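Local coordinates for SusD superfamily protein (Bacteroides vulgatus, PDB 3MYV) that probably binds polysaccharide at the bacterial outer membrane, like other SusD-type proteins, at residues Pro260-Ser264 and Trp265-Leu269; Trp311-Lys314 and Leu315-Thr318; Phe38-Gly41 and Asp42-Asp46; Ser74-Gly77 and Arg78-Ile82. All coordinates share one frame; numbering follows the deposited sequence.

Contact 1. Residues Pro260-Ser264 and Trp265-Leu269; sequences PGRDS and WGYLL. With NA (sodium ion), chain C.
Arg262 lies alongside Tyr267, both side chains pointing the same way, and its aliphatic part supplies a CH-pi contact: CG sits over one face of the phenol ring, 3.7 Å from the centroid. The extended chain beyond CG then carries NE to the hydroxyl, where it gives a weak, bent hydrogen bond to Tyr267 OH (3.2 Å, 122° at the hydrogen). With an alanine in place of Tyr267, the arginine would probably lose both its ring platform and this hydroxyl, and its chain would be freer to swing.

The hydrogen bonds at the helix start centre on Ser264, the N-cap of helix 265-268. Its OG accepts a weak capping bond from Tyr267 N at 3.4 Å and donates to Gly261 O at 2.7 Å, lying in the carbonyl plane there. Because chi1 of 69° places OG between the backbone N and the carbonyl carbon, one hydroxyl joins the type I turn Gly261-Ser264 to the first helical turn. Gly261 O also accepts from Ser264 N, and Leu268 N bonds to Ser264 O at 3.0 Å.

Metal binding occupies the start of the loop: after a cis peptide bond, Pro260 O binds the sodium ion at 2.5 Å, with Asn254, Ser255, Asp258, Leu325 and a water completing the site. The loop thus leads from strand 248-252 past the ion into helix 265-268, whose Trp265 packs on helix 36-43 and stacks with Phe38.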
loop_
_atom_site.group_PDB
_atom_site.type_symbol
_atom_site.label_atom_id
_atom_site.label_comp_id
_atom_site.label_asym_id
_atom_site.label_seq_id
_atom_site.Cartn_x
_atom_site.Cartn_y
_atom_site.Cartn_z
ATOM N N PRO A 260 0.760 -17.400 -2.332
ATOM C CA PRO A 260 1.322 -17.427 -3.676
ATOM C C PRO A 260 2.798 -17.854 -3.678
ATOM O O PRO A 260 3.534 -17.573 -2.722
ATOM C CB PRO A 260 1.150 -15.974 -4.153
ATOM C CG PRO A 260 1.181 -15.161 -2.924
ATOM C CD PRO A 260 0.749 -16.041 -1.773
ATOM N N GLY A 261 3.195 -18.587 -4.720
ATOM C CA GLY A 261 4.583 -18.974 -4.956
ATOM C C GLY A 261 5.122 -18.226 -6.159
ATOM O O GLY A 261 5.643 -17.122 -6.016
ATOM N N ARG A 262 4.992 -18.805 -7.349
ATOM C CA ARG A 262 5.562 -18.161 -8.517
ATOM C C ARG A 262 4.774 -16.911 -8.924
ATOM O O ARG A 262 5.291 -16.107 -9.701
ATOM C CB ARG A 262 5.703 -19.127 -9.693
ATOM C CG ARG A 262 6.771 -20.156 -9.506
ATOM C CD ARG A 262 6.861 -20.995 -10.756
ATOM N NE ARG A 262 8.061 -21.793 -10.840
ATOM C CZ ARG A 262 8.224 -22.866 -11.615
ATOM N NH1 ARG A 262 7.246 -23.313 -12.401
ATOM N NH2 ARG A 262 9.393 -23.488 -11.621
ATOM N N ASP A 263 3.540 -16.716 -8.423
ATOM C CA ASP A 263 2.877 -15.428 -8.645
ATOM C C ASP A 263 2.862 -14.481 -7.444
ATOM O O ASP A 263 2.080 -13.520 -7.429
ATOM C CB ASP A 263 1.502 -15.534 -9.346
ATOM C CG ASP A 263 0.377 -16.066 -8.455
ATOM O OD1 ASP A 263 0.594 -16.606 -7.360
ATOM O OD2 ASP A 263 -0.779 -15.953 -8.914
ATOM N N SER A 264 3.712 -14.766 -6.454
ATOM C CA SER A 264 4.035 -13.808 -5.377
ATOM C C SER A 264 4.835 -12.672 -5.976
ATOM O O SER A 264 5.600 -12.891 -6.924
ATOM C CB SER A 264 4.858 -14.471 -4.238
ATOM O OG SER A 264 6.177 -14.818 -4.649
ATOM N N TRP A 265 4.659 -11.468 -5.424
ATOM C CA TRP A 265 5.441 -10.284 -5.816
ATOM C C TRP A 265 6.953 -10.552 -5.835
ATOM O O TRP A 265 7.654 -10.106 -6.745
ATOM C CB TRP A 265 5.128 -9.156 -4.830
ATOM C CG TRP A 265 5.594 -7.743 -5.181
ATOM C CD1 TRP A 265 6.204 -6.879 -4.327
ATOM C CD2 TRP A 265 5.415 -7.028 -6.414
ATOM N NE1 TRP A 265 6.425 -5.672 -4.940
ATOM C CE2 TRP A 265 5.930 -5.723 -6.213
ATOM C CE3 TRP A 265 4.842 -7.338 -7.652
ATOM C CZ2 TRP A 265 5.933 -4.766 -7.208
ATOM C CZ3 TRP A 265 4.835 -6.368 -8.645
ATOM C CH2 TRP A 265 5.374 -5.103 -8.419
ATOM N N GLY A 266 7.442 -11.297 -4.844
ATOM C CA GLY A 266 8.845 -11.675 -4.779
ATOM C C GLY A 266 9.359 -12.451 -5.977
ATOM O O GLY A 266 10.475 -12.238 -6.427
ATOM N N TYR A 267 8.539 -13.331 -6.521
ATOM C CA TYR A 267 8.929 -14.105 -7.689
ATOM C C TYR A 267 8.695 -13.358 -8.986
ATOM O O TYR A 267 9.498 -13.455 -9.917
ATOM C CB TYR A 267 8.214 -15.453 -7.685
ATOM C CG TYR A 267 8.818 -16.518 -8.552
ATOM C CD1 TYR A 267 8.477 -16.634 -9.897
ATOM C CD2 TYR A 267 9.683 -17.478 -8.022
ATOM C CE1 TYR A 267 8.995 -17.664 -10.696
ATOM C CE2 TYR A 267 10.206 -18.475 -8.806
ATOM C CZ TYR A 267 9.860 -18.583 -10.156
ATOM O OH TYR A 267 10.376 -19.632 -10.935
ATOM N N LEU A 268 7.648 -12.539 -9.026
ATOM C CA LEU A 268 7.376 -11.735 -10.230
ATOM C C LEU A 268 8.451 -10.695 -10.510
ATOM O O LEU A 268 8.802 -10.472 -11.663
ATOM C CB LEU A 268 6.028 -11.041 -10.098
ATOM C CG LEU A 268 4.801 -11.936 -9.971
ATOM C CD1 LEU A 268 3.588 -11.007 -9.720
ATOM C CD2 LEU A 268 4.609 -12.778 -11.208
ATOM N N LEU A 269 8.959 -10.029 -9.472
ATOM C CA LEU A 269 9.959 -8.964 -9.659
ATOM C C LEU A 269 11.365 -9.526 -9.921
ATOM O O LEU A 269 12.259 -8.813 -10.351
ATOM C CB LEU A 269 10.029 -8.040 -8.444
ATOM C CG LEU A 269 8.929 -6.984 -8.257
ATOM C CD1 LEU A 269 9.375 -5.989 -7.218
ATOM C CD2 LEU A 269 8.597 -6.262 -9.559
HETATM NA NA NA C . 4.716 -18.935 -1.000
HETATM O O HOH W 1 5.123 -20.979 -2.290
#

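Contact 2. Residues Trp311-Lys314 and Leu315-Thr318; sequences WLYK and LRGT
Tyr313 and Arg316 cross at about a right angle, the arginine arching over the tyrosine ring where the chain leaves strand 307-312, which pairs antiparallel with strand 299-304 in a two-stranded sheet. The methylene CG of Arg316 stands almost directly above the ring centre, 4.1 Å from the centroid and only 6° off the normal, a CH-pi contact. From there the chain bends at chi3 (74°), which carries the guanidinium outward to the rim, above and beyond CD2. Its plane is turned 43° from that of the phenol, so the two groups do not stack flat; instead Tyr313 CD2 lies beneath one guanidinium face, 3.3 Å from NH1.

The same bend delivers NH1 to the backbone. Arg316 NH1 donates to Tyr313 O at 2.9 Å, in the carbonyl plane, although the acceptor is tilted somewhat out of the guanidinium plane. At the far end of the ring, Tyr313 OH receives a weak bond from Gly317 N at 3.5 Å.

A water bridges the end of the strand and the loop, donating to Leu312 O at 2.8 Å and accepting from Leu315 N at 2.9 Å. Lys314 leads elsewhere: its NZ forms a salt bridge with Glu394 and a hydrogen bond to Val392 O.

One tyrosine therefore meets the arginine with ring and carbonyl alike: the ring face receives the aliphatic chain, while the carbonyl oxygen accepts a guanidinium N-H, which fixes the group beside the ring and probably helps to offset its positive charge.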
loop_
_atom_site.group_PDB
_atom_site.type_symbol
_atom_site.label_atom_id
_atom_site.label_comp_id
_atom_site.label_asym_id
_atom_site.label_seq_id
_atom_site.Cartn_x
_atom_site.Cartn_y
_atom_site.Cartn_z
ATOM N N TRP A 311 17.006 -4.402 -12.155
ATOM C CA TRP A 311 15.835 -4.972 -11.511
ATOM C C TRP A 311 15.966 -4.765 -10.022
ATOM O O TRP A 311 17.043 -4.469 -9.514
ATOM C CB TRP A 311 15.629 -6.455 -11.885
ATOM C CG TRP A 311 16.660 -7.446 -11.490
ATOM C CD1 TRP A 311 17.816 -7.730 -12.174
ATOM C CD2 TRP A 311 16.633 -8.349 -10.368
ATOM N NE1 TRP A 311 18.502 -8.734 -11.541
ATOM C CE2 TRP A 311 17.790 -9.134 -10.437
ATOM C CE3 TRP A 311 15.737 -8.560 -9.310
ATOM C CZ2 TRP A 311 18.106 -10.105 -9.462
ATOM C CZ3 TRP A 311 16.028 -9.528 -8.379
ATOM C CH2 TRP A 311 17.202 -10.289 -8.451
ATOM N N LEU A 312 14.840 -4.871 -9.337
ATOM C CA LEU A 312 14.760 -4.513 -7.941
ATOM C C LEU A 312 14.821 -5.794 -7.115
ATOM O O LEU A 312 13.916 -6.619 -7.152
ATOM C CB LEU A 312 13.466 -3.778 -7.603
ATOM C CG LEU A 312 13.335 -3.350 -6.135
ATOM C CD1 LEU A 312 14.410 -2.320 -5.778
ATOM C CD2 LEU A 312 11.892 -2.802 -5.866
ATOM N N TYR A 313 15.880 -5.910 -6.342
ATOM C CA TYR A 313 16.073 -7.039 -5.490
ATOM C C TYR A 313 15.811 -6.647 -4.028
ATOM O O TYR A 313 16.677 -6.694 -3.143
ATOM C CB TYR A 313 17.464 -7.601 -5.737
ATOM C CG TYR A 313 17.701 -8.958 -5.136
ATOM C CD1 TYR A 313 16.650 -9.876 -4.968
ATOM C CD2 TYR A 313 18.977 -9.355 -4.774
ATOM C CE1 TYR A 313 16.875 -11.123 -4.462
ATOM C CE2 TYR A 313 19.209 -10.633 -4.227
ATOM C CZ TYR A 313 18.150 -11.490 -4.076
ATOM O OH TYR A 313 18.369 -12.749 -3.565
ATOM N N LYS A 314 14.564 -6.273 -3.793
ATOM C CA LYS A 314 14.097 -5.895 -2.481
ATOM C C LYS A 314 13.455 -7.071 -1.743
ATOM O O LYS A 314 13.430 -7.077 -0.521
ATOM C CB LYS A 314 13.150 -4.683 -2.580
ATOM C CG LYS A 314 12.546 -4.264 -1.267
ATOM C CD LYS A 314 11.772 -2.960 -1.370
ATOM C CE LYS A 314 12.568 -1.759 -0.985
ATOM N NZ LYS A 314 11.804 -0.417 -0.980
ATOM N N LEU A 315 12.956 -8.075 -2.462
ATOM C CA LEU A 315 12.431 -9.254 -1.814
ATOM C C LEU A 315 13.481 -10.349 -1.972
ATOM O O LEU A 315 13.569 -11.046 -3.009
ATOM C CB LEU A 315 11.064 -9.633 -2.426
ATOM C CG LEU A 315 9.991 -8.535 -2.214
ATOM C CD1 LEU A 315 9.876 -7.537 -3.427
ATOM C CD2 LEU A 315 8.641 -9.136 -1.955
ATOM N N ARG A 316 14.296 -10.483 -0.935
ATOM C CA ARG A 316 15.575 -11.158 -1.070
ATOM C C ARG A 316 15.498 -12.586 -0.506
ATOM O O ARG A 316 15.140 -12.791 0.645
ATOM C CB ARG A 316 16.668 -10.344 -0.351
ATOM C CG ARG A 316 16.843 -8.918 -0.906
ATOM C CD ARG A 316 17.941 -8.114 -0.179
ATOM N NE ARG A 316 19.296 -8.540 -0.527
ATOM C CZ ARG A 316 20.000 -8.082 -1.563
ATOM N NH1 ARG A 316 19.491 -7.165 -2.403
ATOM N NH2 ARG A 316 21.246 -8.533 -1.756
ATOM N N GLY A 317 15.863 -13.562 -1.319
ATOM C CA GLY A 317 15.923 -14.943 -0.869
ATOM C C GLY A 317 17.315 -15.223 -0.342
ATOM O O GLY A 317 18.113 -14.312 -0.193
ATOM N N THR A 318 17.598 -16.489 -0.067
ATOM C CA THR A 318 18.923 -16.907 0.400
ATOM C C THR A 318 19.954 -17.082 -0.708
ATOM O O THR A 318 21.137 -17.176 -0.410
ATOM C CB THR A 318 18.827 -18.215 1.180
ATOM O OG1 THR A 318 18.329 -19.237 0.310
ATOM C CG2 THR A 318 17.873 -18.059 2.368
HETATM O O HOH W 2 12.887 -8.412 -5.323
#

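Contact 3. Residues Phe38-Gly41 and Asp42-Asp46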
loop_
_atom_site.group_PDB
_atom_site.type_symbol
_atom_site.label_atom_id
_atom_site.label_comp_id
_atom_site.label_asym_id
_atom_site.label_seq_id
_atom_site.Cartn_x
_atom_site.Cartn_y
_atom_site.Cartn_z
ATOM N N PHE A 38 0.776 -4.058 -5.354
ATOM C CA PHE A 38 2.111 -3.531 -5.533
ATOM C C PHE A 38 2.367 -3.279 -6.983
ATOM O O PHE A 38 2.929 -2.254 -7.332
ATOM C CB PHE A 38 3.139 -4.470 -4.909
ATOM C CG PHE A 38 2.882 -4.719 -3.446
ATOM C CD1 PHE A 38 3.126 -3.725 -2.515
ATOM C CD2 PHE A 38 2.368 -5.915 -3.013
ATOM C CE1 PHE A 38 2.853 -3.928 -1.184
ATOM C CE2 PHE A 38 2.097 -6.135 -1.682
ATOM C CZ PHE A 38 2.336 -5.151 -0.764
ATOM N N ALA A 39 1.930 -4.198 -7.842
ATOM C CA ALA A 39 2.008 -3.970 -9.284
ATOM C C ALA A 39 1.332 -2.657 -9.623
ATOM O O ALA A 39 1.822 -1.858 -10.418
ATOM C CB ALA A 39 1.369 -5.123 -10.033
ATOM N N TYR A 40 0.188 -2.441 -9.002
ATOM C CA TYR A 40 -0.642 -1.283 -9.297
ATOM C C TYR A 40 0.061 0.009 -8.870
ATOM O O TYR A 40 0.252 0.928 -9.672
ATOM C CB TYR A 40 -1.990 -1.441 -8.579
ATOM C CG TYR A 40 -3.056 -0.476 -9.032
ATOM C CD1 TYR A 40 -3.116 0.809 -8.520
ATOM C CD2 TYR A 40 -4.000 -0.856 -9.990
ATOM C CE1 TYR A 40 -4.103 1.717 -8.939
ATOM C CE2 TYR A 40 -4.975 0.043 -10.421
ATOM C CZ TYR A 40 -5.016 1.327 -9.886
ATOM O OH TYR A 40 -5.982 2.203 -10.331
ATOM N N GLY A 41 0.502 0.041 -7.622
ATOM C CA GLY A 41 1.185 1.214 -7.070
ATOM C C GLY A 41 2.549 1.567 -7.662
ATOM O O GLY A 41 2.920 2.733 -7.705
ATOM N N ASP A 42 3.323 0.562 -8.065
ATOM C CA ASP A 42 4.663 0.786 -8.605
ATOM C C ASP A 42 4.681 0.914 -10.125
ATOM O O ASP A 42 5.344 1.801 -10.672
ATOM C CB ASP A 42 5.592 -0.348 -8.184
ATOM C CG ASP A 42 6.000 -0.249 -6.718
ATOM O OD1 ASP A 42 6.753 0.676 -6.414
ATOM O OD2 ASP A 42 5.581 -1.103 -5.903
HETATM N N MSE A 43 3.965 0.026 -10.831
HETATM C CA MSE A 43 4.065 -0.003 -12.283
HETATM C C MSE A 43 3.436 1.221 -12.938
HETATM O O MSE A 43 3.788 1.565 -14.062
HETATM C CB MSE A 43 3.467 -1.286 -12.865
HETATM C CG MSE A 43 4.258 -2.554 -12.413
HETATM SE SE MSE A 43 6.008 -2.674 -13.235
HETATM C CE MSE A 43 6.854 -3.673 -11.839
ATOM N N LYS A 44 2.539 1.888 -12.220
ATOM C CA LYS A 44 1.874 3.103 -12.701
ATOM C C LYS A 44 2.630 4.403 -12.394
ATOM O O LYS A 44 2.251 5.501 -12.858
ATOM C CB LYS A 44 0.438 3.143 -12.133
ATOM C CG LYS A 44 -0.414 2.003 -12.634
ATOM C CD LYS A 44 -1.850 1.984 -12.109
ATOM C CE LYS A 44 -2.704 0.969 -12.883
ATOM N NZ LYS A 44 -2.927 1.430 -14.278
ATOM N N GLY A 45 3.671 4.290 -11.584
ATOM C CA GLY A 45 4.560 5.410 -11.308
ATOM C C GLY A 45 5.657 5.594 -12.362
ATOM O O GLY A 45 5.554 5.101 -13.495
ATOM N N ASP A 46 6.706 6.306 -11.963
ATOM C CA ASP A 46 7.859 6.574 -12.835
ATOM C C ASP A 46 9.119 5.800 -12.456
ATOM O O ASP A 46 10.174 5.933 -13.121
ATOM C CB ASP A 46 8.150 8.087 -12.843
ATOM C CG ASP A 46 8.465 8.626 -11.469
ATOM O OD1 ASP A 46 8.280 7.889 -10.488
ATOM O OD2 ASP A 46 8.894 9.787 -11.377
HETATM O O HOH W 3 -5.188 2.805 -13.177
#
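Toward the end of helix 36-43, Tyr40 and Lys44 form a worked example of an i to i+4 pair. The two side chains cross obliquely, and Lys44 runs over one face of the phenol ring. Its CE makes the CH-pi contact, 3.7 Å from the ring centroid and 21° off the normal, with the closest carbon, Tyr40 CE2, at 3.5 Å. The chain is extended as far as CE and then turns at chi4 (-69°), which directs NZ toward other partners; at 5.0 Å from the centroid, NZ has at most a weak cation-pi attraction to this ring, whereas Phe63 is a cation-pi partner.

A water bridges the two polar ends, donating to Tyr40 OH at 3.0 Å and accepting from Lys44 NZ at 2.9 Å. The ammonium also bonds to His65 NE2 and Cys60 O, so its buried charge is held by several polar atoms. Replacing Tyr40 by an alanine would probably open a gap beneath the lysine methylenes and leave the water without its phenol partner.

Helical backbone bonds run alongside: Asp42 N donates to Phe38 O, and Met43 N, of a selenomethionine, to Ala39 O, both at 2.9 Å. The carboxylate of Asp42 is directed to the backbone N of Gly393.

The whole turn is buried. Helix 56-61 meets Ala39, Tyr40 and Met43, helix 265-268 presents Trp265 to Ala39 and Asp42, and helix 397-403 brings Phe398 against Lys44.

Contact 4. Residues Ser74-Gly77 and Arg78-Ile82; sequences SLWG and RPFYI
The indole of Trp76 receives the edge of Phe80 on one face: Phe80 CE2 stands over the centre of the fused ring system, 3.5 Å from Trp76 CE2. At the phenyl edge, Trp76 CE3 lies in the plane of the Phe80 ring. This is an edge-to-face pair, tilted well away from perpendicular, with the planes at 57° and the centroids of the indole six-membered ring and the phenyl 4.7 Å apart. A chi1 of 174° sets the indole anti to its own amide nitrogen, which turns its face to the side chain four residues on. Trp76 also meets Phe128 edge-to-face.

The pair lies at the N terminus of helix 77-94, where the loop after helix 56-61 winds into the first turn. Arg78 N donates to Ser74 O at 2.8 Å and Tyr81 N to Gly77 O at 2.9 Å, whereas Phe80 N reaches Trp76 O in a weaker bond of 3.3 Å. Pro79 has no N-H to give; instead its ring CD packs against Ser74 O at 3.2 Å and its CG against Leu75 O. Arg78 folds away from the loop, and its NH1 bonds to Leu26 O. Phe80 extends the apolar contact to Leu124 of helix 103-128 and to Ala142 and Pro143 of strand 140-143.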
loop_
_atom_site.group_PDB
_atom_site.type_symbol
_atom_site.label_atom_id
_atom_site.label_comp_id
_atom_site.label_asym_id
_atom_site.label_seq_id
_atom_site.Cartn_x
_atom_site.Cartn_y
_atom_site.Cartn_z
ATOM N N SER A 74 -7.260 -9.063 -8.592
ATOM C CA SER A 74 -8.613 -9.122 -7.985
ATOM C C SER A 74 -8.932 -7.882 -7.139
ATOM O O SER A 74 -9.593 -7.959 -6.074
ATOM C CB SER A 74 -8.700 -10.364 -7.110
ATOM O OG SER A 74 -8.548 -11.511 -7.923
ATOM N N LEU A 75 -8.471 -6.736 -7.613
ATOM C CA LEU A 75 -8.500 -5.506 -6.805
ATOM C C LEU A 75 -9.925 -4.991 -6.590
ATOM O O LEU A 75 -10.146 -4.162 -5.718
ATOM C CB LEU A 75 -7.587 -4.431 -7.410
ATOM C CG LEU A 75 -6.070 -4.690 -7.276
ATOM C CD1 LEU A 75 -5.184 -3.509 -7.869
ATOM C CD2 LEU A 75 -5.724 -4.974 -5.821
ATOM N N TRP A 76 -10.897 -5.519 -7.335
ATOM C CA TRP A 76 -12.308 -5.288 -6.978
ATOM C C TRP A 76 -12.824 -6.423 -6.124
ATOM O O TRP A 76 -13.267 -6.209 -4.995
ATOM C CB TRP A 76 -13.198 -5.190 -8.224
ATOM C CG TRP A 76 -14.696 -5.090 -7.968
ATOM C CD1 TRP A 76 -15.569 -6.132 -7.796
ATOM C CD2 TRP A 76 -15.502 -3.898 -7.954
ATOM N NE1 TRP A 76 -16.847 -5.662 -7.634
ATOM C CE2 TRP A 76 -16.845 -4.300 -7.747
ATOM C CE3 TRP A 76 -15.218 -2.540 -8.064
ATOM C CZ2 TRP A 76 -17.917 -3.381 -7.677
ATOM C CZ3 TRP A 76 -16.285 -1.614 -8.007
ATOM C CH2 TRP A 76 -17.612 -2.042 -7.800
ATOM N N GLY A 77 -12.831 -7.626 -6.695
ATOM C CA GLY A 77 -13.460 -8.769 -6.040
ATOM C C GLY A 77 -12.941 -9.154 -4.669
ATOM O O GLY A 77 -13.721 -9.499 -3.764
ATOM N N ARG A 78 -11.634 -9.165 -4.497
ATOM C CA ARG A 78 -11.072 -9.684 -3.258
ATOM C C ARG A 78 -11.308 -8.734 -2.068
ATOM O O ARG A 78 -11.777 -9.187 -1.031
ATOM C CB ARG A 78 -9.591 -10.087 -3.424
ATOM C CG ARG A 78 -8.960 -10.710 -2.180
ATOM C CD ARG A 78 -9.754 -11.835 -1.610
ATOM N NE ARG A 78 -9.945 -12.844 -2.625
ATOM C CZ ARG A 78 -9.099 -13.839 -2.907
ATOM N NH1 ARG A 78 -7.993 -14.063 -2.203
ATOM N NH2 ARG A 78 -9.412 -14.674 -3.881
ATOM N N PRO A 79 -11.063 -7.409 -2.223
ATOM C CA PRO A 79 -11.395 -6.557 -1.078
ATOM C C PRO A 79 -12.900 -6.582 -0.746
ATOM O O PRO A 79 -13.271 -6.508 0.408
ATOM C CB PRO A 79 -10.981 -5.157 -1.548
ATOM C CG PRO A 79 -9.819 -5.445 -2.424
ATOM C CD PRO A 79 -10.203 -6.697 -3.181
ATOM N N PHE A 80 -13.762 -6.710 -1.750
ATOM C CA PHE A 80 -15.199 -6.766 -1.460
ATOM C C PHE A 80 -15.572 -8.041 -0.745
ATOM O O PHE A 80 -16.422 -8.006 0.131
ATOM C CB PHE A 80 -16.072 -6.593 -2.703
ATOM C CG PHE A 80 -16.360 -5.172 -3.006
ATOM C CD1 PHE A 80 -17.000 -4.369 -2.079
ATOM C CD2 PHE A 80 -15.929 -4.604 -4.187
ATOM C CE1 PHE A 80 -17.271 -3.035 -2.359
ATOM C CE2 PHE A 80 -16.198 -3.279 -4.460
ATOM C CZ PHE A 80 -16.864 -2.500 -3.563
ATOM N N TYR A 81 -14.947 -9.156 -1.134
ATOM C CA TYR A 81 -15.187 -10.427 -0.497
ATOM C C TYR A 81 -14.767 -10.359 0.973
ATOM O O TYR A 81 -15.489 -10.807 1.855
ATOM C CB TYR A 81 -14.452 -11.570 -1.243
ATOM C CG TYR A 81 -14.848 -12.944 -0.735
ATOM C CD1 TYR A 81 -14.213 -13.515 0.373
ATOM C CD2 TYR A 81 -15.884 -13.654 -1.331
ATOM C CE1 TYR A 81 -14.581 -14.739 0.854
ATOM C CE2 TYR A 81 -16.264 -14.904 -0.843
ATOM C CZ TYR A 81 -15.605 -15.428 0.250
ATOM O OH TYR A 81 -15.963 -16.645 0.742
ATOM N N ILE A 82 -13.607 -9.783 1.228
ATOM C CA ILE A 82 -13.117 -9.643 2.583
ATOM C C ILE A 82 -14.048 -8.762 3.421
ATOM O O ILE A 82 -14.346 -9.088 4.580
ATOM C CB ILE A 82 -11.664 -9.122 2.602
ATOM C CG1 ILE A 82 -10.696 -10.137 1.971
ATOM C CG2 ILE A 82 -11.202 -8.822 4.049
ATOM C CD1 ILE A 82 -9.316 -9.531 1.577
#

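Overall arrangement
From the N terminus, contact 3 comes first, on helix 36-43; contact 4 then turns the loop after helix 56-61 into helix 77-94. Contact 1 follows much later, carrying the sodium-site loop into helix 265-268, and contact 2 lies where strand 307-312 runs out. All four are local and in series; none nests within or crosses another. In space, contact 3 touches two of the others: Tyr40 meets Leu75 of contact 4, and Phe38 and Met43 meet Trp265 and Leu269 of contact 1. Contact 1 in turn packs on Leu315 and Trp311 of contact 2. Contacts 2 and 4 stand at the extremes, centres about 28 Å apart.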